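Local coordinates for protein endoglucanase (Acetivibrio cellulolyticus, PDB 5NRM) that anchors dockerin-bearing enzymes to the cellulosome through this type I cohesin domain of a scaffoldin whose full-length chain probably also has cellulase activity, at residues S33-T38 and P119-S124; G54-N59 and G92-L97; V62-N67 and L74-L79. All coordinates share one frame; numbering follows the deposited sequence.

Interaction 1. Residues S33-T38 and P119-S124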
# COMPACT_ATOMS: atom_id res chain seq x y z
N SER A 33 10.12 2.69 4.71
CA SER A 33 9.38 2.65 5.96
C SER A 33 7.89 2.78 5.80
O SER A 33 7.17 2.46 6.74
CB SER A 33 9.84 3.72 6.94
OG SER A 33 11.20 3.53 7.31
N THR A 34 7.42 3.29 4.67
CA THR A 34 5.96 3.44 4.45
C THR A 34 5.62 3.17 3.00
O THR A 34 6.45 3.49 2.10
CB THR A 34 5.44 4.91 4.80
OG1 THR A 34 5.45 5.76 3.64
CG2 THR A 34 6.26 5.63 5.77
N ALA A 35 4.43 2.68 2.74
CA ALA A 35 3.95 2.54 1.35
C ALA A 35 2.47 2.59 1.32
O ALA A 35 1.82 2.00 2.22
CB ALA A 35 4.44 1.26 0.72
N ASP A 36 1.88 3.19 0.27
CA ASP A 36 0.49 3.03 -0.03
C ASP A 36 0.26 3.14 -1.49
O ASP A 36 0.76 4.05 -2.13
CB ASP A 36 -0.44 4.01 0.77
CG ASP A 36 -0.31 5.46 0.31
OD1 ASP A 36 0.68 6.03 0.72
OD2 ASP A 36 -1.18 5.95 -0.44
N PHE A 37 -0.59 2.29 -2.00
CA PHE A 37 -0.94 2.37 -3.44
C PHE A 37 -2.16 1.52 -3.70
O PHE A 37 -2.55 0.71 -2.85
CB PHE A 37 0.23 2.01 -4.38
CG PHE A 37 0.82 0.65 -4.17
CD1 PHE A 37 0.31 -0.50 -4.73
CD2 PHE A 37 1.94 0.50 -3.33
CE1 PHE A 37 0.92 -1.73 -4.54
CE2 PHE A 37 2.57 -0.70 -3.15
CZ PHE A 37 2.04 -1.84 -3.74
N THR A 38 -2.75 1.81 -4.86
CA THR A 38 -3.94 1.11 -5.32
C THR A 38 -3.49 0.19 -6.45
O THR A 38 -2.73 0.58 -7.31
CB THR A 38 -4.96 2.08 -5.87
OG1 THR A 38 -5.40 2.96 -4.85
CG2 THR A 38 -6.22 1.40 -6.44
N PRO A 119 1.13 6.41 -6.23
CA PRO A 119 1.68 5.64 -5.15
C PRO A 119 2.60 6.49 -4.29
O PRO A 119 3.22 7.46 -4.78
CB PRO A 119 2.44 4.55 -5.88
CG PRO A 119 2.88 5.11 -7.14
CD PRO A 119 1.90 6.20 -7.50
N THR A 120 2.60 6.21 -2.99
CA THR A 120 3.52 6.85 -2.09
C THR A 120 4.41 5.88 -1.34
O THR A 120 3.94 4.87 -0.84
CB THR A 120 2.78 7.75 -1.09
OG1 THR A 120 2.05 8.75 -1.82
CG2 THR A 120 3.76 8.43 -0.07
N PHE A 121 5.71 6.17 -1.36
CA PHE A 121 6.73 5.47 -0.56
C PHE A 121 7.52 6.45 0.22
O PHE A 121 7.88 7.55 -0.30
CB PHE A 121 7.67 4.70 -1.48
CG PHE A 121 6.98 3.62 -2.22
CD1 PHE A 121 6.85 2.34 -1.70
CD2 PHE A 121 6.44 3.89 -3.47
CE1 PHE A 121 6.18 1.37 -2.41
CE2 PHE A 121 5.77 2.91 -4.19
CZ PHE A 121 5.65 1.65 -3.65
N GLY A 122 7.69 6.15 1.49
CA GLY A 122 8.57 6.94 2.32
C GLY A 122 9.74 6.17 2.78
O GLY A 122 9.57 5.00 3.18
N ASP A 123 10.92 6.78 2.73
CA ASP A 123 12.11 6.14 3.29
C ASP A 123 12.16 6.18 4.81
O ASP A 123 11.20 6.61 5.45
CB ASP A 123 13.35 6.58 2.55
CG ASP A 123 13.81 7.97 2.96
OD1 ASP A 123 13.30 8.60 3.92
OD2 ASP A 123 14.75 8.45 2.26
N SER A 124 13.29 5.76 5.41
CA SER A 124 13.34 5.65 6.88
C SER A 124 13.39 7.06 7.55
O SER A 124 13.23 7.13 8.78
CB SER A 124 14.52 4.78 7.34
OG SER A 124 15.76 5.30 6.90
O HOH W 1 -0.45 7.78 -2.33
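Strands 34-38 and 119-122 run antiparallel, their axes 4.6 Å apart at 177°, with T34 paired to G122, A35 to F121 and D36 to T120. The D36-T120 pair is bonded both ways: D36 N donates to T120 O at 2.9 Å, and T120 N returns a nearly straight bond to D36 O. Toward the other end the ladder is disturbed. G122 O accepts from both S33 N (2.8 Å) and T34 N (3.1 Å), a classic beta bulge that adds one residue to the 33-38 side, while G122 N still donates to T34 O. In the cohesin beta-sandwich this pair of strands has one face in the core and the other toward the dockerin. On the core side, A35 CB sits 3.6 Å from F121 CE1, and the rings of F37 and F121 meet obliquely, their planes inclined by 36°. F37 CB also touches P119 CB at 3.7 Å, and F3 packs edge-to-face with the F121 ring. On the other face D36 and T120 lie side by side. With CG between the backbone N and carbonyl carbon (chi1 70°), the D36 carboxylate comes alongside T120, OD1 standing 3.3 Å from T120 CB. A water links D36 OD2 to T120 OG1. S13 of the dockerin chain hydrogen-bonds to both D36 OD1 and T34 OG1, and N12 of that chain packs on T120.

Interaction 2. Residues G54-N59 and G92-L97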
# COMPACT_ATOMS: atom_id res chain seq x y z
N GLY A 54 4.87 -9.96 0.73
CA GLY A 54 5.97 -10.59 0.08
C GLY A 54 7.14 -10.74 1.02
O GLY A 54 7.16 -10.21 2.13
N SER A 55 8.14 -11.48 0.55
CA SER A 55 9.24 -11.89 1.40
C SER A 55 10.09 -10.72 1.93
O SER A 55 10.75 -10.90 2.97
CB SER A 55 10.17 -12.91 0.74
OG SER A 55 10.92 -12.28 -0.23
N ILE A 56 10.05 -9.55 1.31
CA ILE A 56 10.86 -8.44 1.76
C ILE A 56 10.20 -7.66 2.91
O ILE A 56 10.85 -6.77 3.48
CB ILE A 56 11.18 -7.46 0.60
CG1 ILE A 56 9.98 -6.55 0.25
CG2 ILE A 56 11.79 -8.27 -0.57
CD1 ILE A 56 10.20 -5.63 -0.94
N VAL A 57 8.93 -7.94 3.21
CA VAL A 57 8.19 -7.19 4.17
C VAL A 57 8.53 -7.58 5.61
O VAL A 57 8.50 -8.74 6.00
CB VAL A 57 6.66 -7.30 3.87
CG1 VAL A 57 5.77 -6.60 4.94
CG2 VAL A 57 6.33 -6.77 2.49
N THR A 58 8.84 -6.57 6.45
CA THR A 58 9.07 -6.77 7.86
C THR A 58 7.75 -6.96 8.61
O THR A 58 6.76 -6.37 8.29
CB THR A 58 9.84 -5.59 8.45
OG1 THR A 58 9.14 -4.39 8.09
CG2 THR A 58 11.29 -5.56 7.87
N ASN A 59 7.80 -7.86 9.58
CA ASN A 59 6.71 -8.10 10.54
C ASN A 59 5.33 -7.88 9.92
O ASN A 59 4.56 -7.03 10.41
CB ASN A 59 6.92 -7.18 11.73
CG ASN A 59 6.22 -7.65 12.99
OD1 ASN A 59 5.89 -8.81 13.12
ND2 ASN A 59 6.03 -6.73 13.95
N GLY A 92 12.79 -7.08 -3.93
CA GLY A 92 12.11 -8.34 -4.16
C GLY A 92 10.62 -8.16 -4.16
O GLY A 92 10.09 -7.09 -4.45
N VAL A 93 9.93 -9.23 -3.81
CA VAL A 93 8.51 -9.29 -3.83
C VAL A 93 8.00 -8.60 -2.57
O VAL A 93 8.33 -8.95 -1.43
CB VAL A 93 7.97 -10.78 -3.93
CG1 VAL A 93 6.47 -10.75 -3.93
CG2 VAL A 93 8.46 -11.42 -5.19
N PHE A 94 7.16 -7.63 -2.82
CA PHE A 94 6.46 -6.85 -1.78
C PHE A 94 5.05 -7.36 -1.47
O PHE A 94 4.61 -7.29 -0.33
CB PHE A 94 6.38 -5.37 -2.26
CG PHE A 94 5.67 -4.43 -1.29
CD1 PHE A 94 6.32 -3.97 -0.13
CD2 PHE A 94 4.44 -3.97 -1.56
CE1 PHE A 94 5.64 -3.09 0.69
CE2 PHE A 94 3.75 -3.12 -0.71
CZ PHE A 94 4.37 -2.63 0.38
N ALA A 95 4.31 -7.81 -2.47
CA ALA A 95 2.98 -8.42 -2.27
C ALA A 95 2.79 -9.54 -3.25
O ALA A 95 3.22 -9.42 -4.41
CB ALA A 95 1.87 -7.41 -2.43
N ASN A 96 2.09 -10.58 -2.83
CA ASN A 96 1.59 -11.67 -3.72
C ASN A 96 0.09 -11.58 -3.78
O ASN A 96 -0.56 -11.74 -2.72
CB ASN A 96 2.06 -13.02 -3.16
CG ASN A 96 3.58 -13.16 -3.26
OD1 ASN A 96 4.30 -13.28 -2.19
ND2 ASN A 96 4.07 -13.14 -4.46
N LEU A 97 -0.46 -11.38 -4.98
CA LEU A 97 -1.85 -11.24 -5.17
C LEU A 97 -2.36 -12.59 -5.68
O LEU A 97 -1.92 -13.05 -6.72
CB LEU A 97 -2.12 -10.11 -6.14
CG LEU A 97 -1.52 -8.75 -5.80
CD1 LEU A 97 -1.89 -7.78 -6.95
CD2 LEU A 97 -1.96 -8.26 -4.41
O HOH W 2 7.33 -13.35 -1.62
O HOH W 3 11.41 -11.52 -2.90
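G54 N donates to F94 O at 2.9 Å and I56 N to V93 O at 3.3 Å, two backbone bonds that dock a type I beta turn, G54 to V57, against strand 92-97 of the cohesin sandwich. They differ in direction: G54 N stands well above the plane of the F94 carbonyl, whereas I56 N approaches V93 O almost end-on, with 171° at the hydrogen. G54 fits close to the strand, its CA 3.2 Å from V93 O. Around these bonds the side chains of I56 and V57 close in. I56 CG2 comes within 3.6 Å of G92 CA, and CD1 reaches the edge of the F94 ring near its plane; V57 CG2 crosses to F94 CD1 at 3.8 Å. The turn holds its own shape through V57 N to G54 O. F94 points its ring into the core, with CG anti to the backbone N (chi1 180°), where F64 packs on it edge-to-face. F94 and A95 both face V22 of the neighbouring strand 17-25, a classic beta bulge in strand 92-101. At the outer side two waters bridge the segments: one accepts from S55 N and donates to N96 OD1, and the other joins S55 OG to V93 N, from which it accepts at 2.9 Å.

Interaction 3. Residues V62-N67 and L74-L79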
# COMPACT_ATOMS: atom_id res chain seq x y z
N VAL A 62 1.89 -7.23 11.68
CA VAL A 62 1.68 -5.88 12.19
C VAL A 62 1.69 -4.80 11.11
O VAL A 62 0.87 -3.89 11.14
CB VAL A 62 2.72 -5.59 13.24
CG1 VAL A 62 2.67 -4.15 13.75
CG2 VAL A 62 2.63 -6.59 14.38
N ASN A 63 2.64 -4.89 10.20
CA ASN A 63 3.02 -3.74 9.37
C ASN A 63 2.30 -3.64 8.08
O ASN A 63 2.35 -2.59 7.44
CB ASN A 63 4.50 -3.84 9.04
CG ASN A 63 5.42 -3.58 10.25
OD1 ASN A 63 4.98 -3.11 11.31
ND2 ASN A 63 6.68 -3.80 10.04
N PHE A 64 1.67 -4.71 7.62
CA PHE A 64 1.20 -4.79 6.25
C PHE A 64 -0.25 -5.09 6.13
O PHE A 64 -0.76 -6.05 6.79
CB PHE A 64 2.02 -5.89 5.56
CG PHE A 64 1.72 -6.08 4.08
CD1 PHE A 64 2.50 -5.46 3.08
CD2 PHE A 64 0.72 -6.99 3.68
CE1 PHE A 64 2.23 -5.69 1.75
CE2 PHE A 64 0.46 -7.19 2.32
CZ PHE A 64 1.21 -6.54 1.39
N GLY A 65 -0.93 -4.45 5.22
CA GLY A 65 -2.29 -4.81 4.91
C GLY A 65 -2.62 -4.66 3.43
O GLY A 65 -2.12 -3.76 2.75
N ILE A 66 -3.58 -5.48 2.96
CA ILE A 66 -4.17 -5.37 1.65
C ILE A 66 -5.67 -5.60 1.78
O ILE A 66 -6.09 -6.55 2.48
CB ILE A 66 -3.45 -6.32 0.65
CG1 ILE A 66 -3.87 -6.01 -0.79
CG2 ILE A 66 -3.60 -7.78 1.06
CD1 ILE A 66 -2.94 -6.59 -1.84
N ASN A 67 -6.48 -4.77 1.16
CA ASN A 67 -7.93 -4.90 1.23
C ASN A 67 -8.54 -4.73 -0.15
O ASN A 67 -8.13 -3.86 -0.92
CB ASN A 67 -8.49 -3.87 2.19
CG ASN A 67 -9.99 -3.94 2.32
OD1 ASN A 67 -10.53 -4.98 2.66
ND2 ASN A 67 -10.66 -2.86 2.05
N LEU A 74 -7.89 -2.90 -5.32
CA LEU A 74 -7.20 -3.23 -4.09
C LEU A 74 -6.47 -2.00 -3.54
O LEU A 74 -5.95 -1.20 -4.32
CB LEU A 74 -6.18 -4.35 -4.30
CG LEU A 74 -6.65 -5.60 -5.03
CD1 LEU A 74 -5.52 -6.57 -5.27
CD2 LEU A 74 -7.84 -6.26 -4.31
N LYS A 75 -6.41 -1.94 -2.21
CA LYS A 75 -5.63 -0.92 -1.50
C LYS A 75 -4.54 -1.64 -0.74
O LYS A 75 -4.84 -2.67 -0.08
CB LYS A 75 -6.54 -0.13 -0.55
CG LYS A 75 -7.82 0.40 -1.16
CD LYS A 75 -7.61 1.41 -2.26
CE LYS A 75 -6.85 2.63 -1.79
NZ LYS A 75 -7.02 3.87 -2.60
N VAL A 76 -3.31 -1.13 -0.80
CA VAL A 76 -2.16 -1.77 -0.23
C VAL A 76 -1.54 -0.79 0.74
O VAL A 76 -1.43 0.41 0.41
CB VAL A 76 -1.16 -2.20 -1.26
CG1 VAL A 76 -0.01 -2.97 -0.61
CG2 VAL A 76 -1.85 -3.15 -2.28
N LEU A 77 -1.10 -1.22 1.94
CA LEU A 77 -0.54 -0.33 2.92
C LEU A 77 0.60 -1.05 3.65
O LEU A 77 0.42 -2.20 4.11
CB LEU A 77 -1.63 0.03 3.96
CG LEU A 77 -1.16 0.95 5.11
CD1 LEU A 77 -0.81 2.31 4.62
CD2 LEU A 77 -2.34 1.11 6.06
N PHE A 78 1.70 -0.36 3.90
CA PHE A 78 2.80 -0.83 4.73
C PHE A 78 3.30 0.32 5.62
O PHE A 78 3.42 1.46 5.16
CB PHE A 78 4.00 -1.35 3.88
CG PHE A 78 5.24 -1.61 4.66
CD1 PHE A 78 5.42 -2.78 5.46
CD2 PHE A 78 6.23 -0.66 4.70
CE1 PHE A 78 6.56 -2.96 6.20
CE2 PHE A 78 7.41 -0.83 5.44
CZ PHE A 78 7.57 -1.97 6.23
N LEU A 79 3.64 0.01 6.88
CA LEU A 79 4.39 0.91 7.72
C LEU A 79 5.25 0.13 8.66
O LEU A 79 4.77 -0.87 9.25
CB LEU A 79 3.35 1.73 8.54
CG LEU A 79 3.96 2.74 9.55
CD1 LEU A 79 4.74 3.87 8.86
CD2 LEU A 79 2.92 3.29 10.48
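Backbone hydrogen bonds between N63-N67 and L74-L79 form a regular antiparallel ladder. G65 and L77 exchange a reciprocal pair, G65 N to L77 O at 2.8 Å and L77 N to G65 O at 2.9 Å; N67 and K75 do the same. Where the short helix 60-63 gives way to the strand, L79 N adds a bond to N63 O, so the ladder reaches back to the last helical residue. Between these rungs CA-H...O contacts fill in, such as I66 CA to K75 O at 3.3 Å. The two strands are the arms of the beta hairpin 64-70/73-79, on the dockerin-binding side of the cohesin sandwich. Apolar contacts gather on the face of F64, I66, V76 and F78. I66 and V76 lie alongside each other; in one of its two conformers I66, extended through both torsions (chi1 -169°, chi2 163°), carries CD1 to 3.6 Å from V76 CG2. The F64 ring approaches V76 CG1 obliquely. At the helix end N63 CB rests 3.6 Å from F78 CE1, with the amide plane nearly perpendicular to the F78 ring. Polar side chains bond beyond the hairpin: N63 OD1 accepts from Y81 N, and in one of its conformers K75 NZ is hydrogen-bonded to T38 OG1. On the face opposite F64 and I66, N67 ND2 hydrogen-bonds to L60 O of the dockerin chain, and K75 and L77 pack on the same L60.

In the fold
From the N terminus, S33-T38 comes first, but its partner P119-S124 lies 81 residues on, making interaction 1 the widest closure. Interaction 2 opens and shuts within that span, bringing the loop after strand 46-53 against strand 92-101. Interaction 3, a hairpin, lies in turn within interaction 2, so the three nest without crossing. Strand 73-79 pairs with 64-70 on one edge and with 34-41 on the other: F37 O and V76 N stand 2.9 Å apart, and strands 64-70, 73-79, 34-41 and 118-122 follow in order. Interaction 2 meets them through the core, F94 CE2 lying 3.6 Å from F37 CE2.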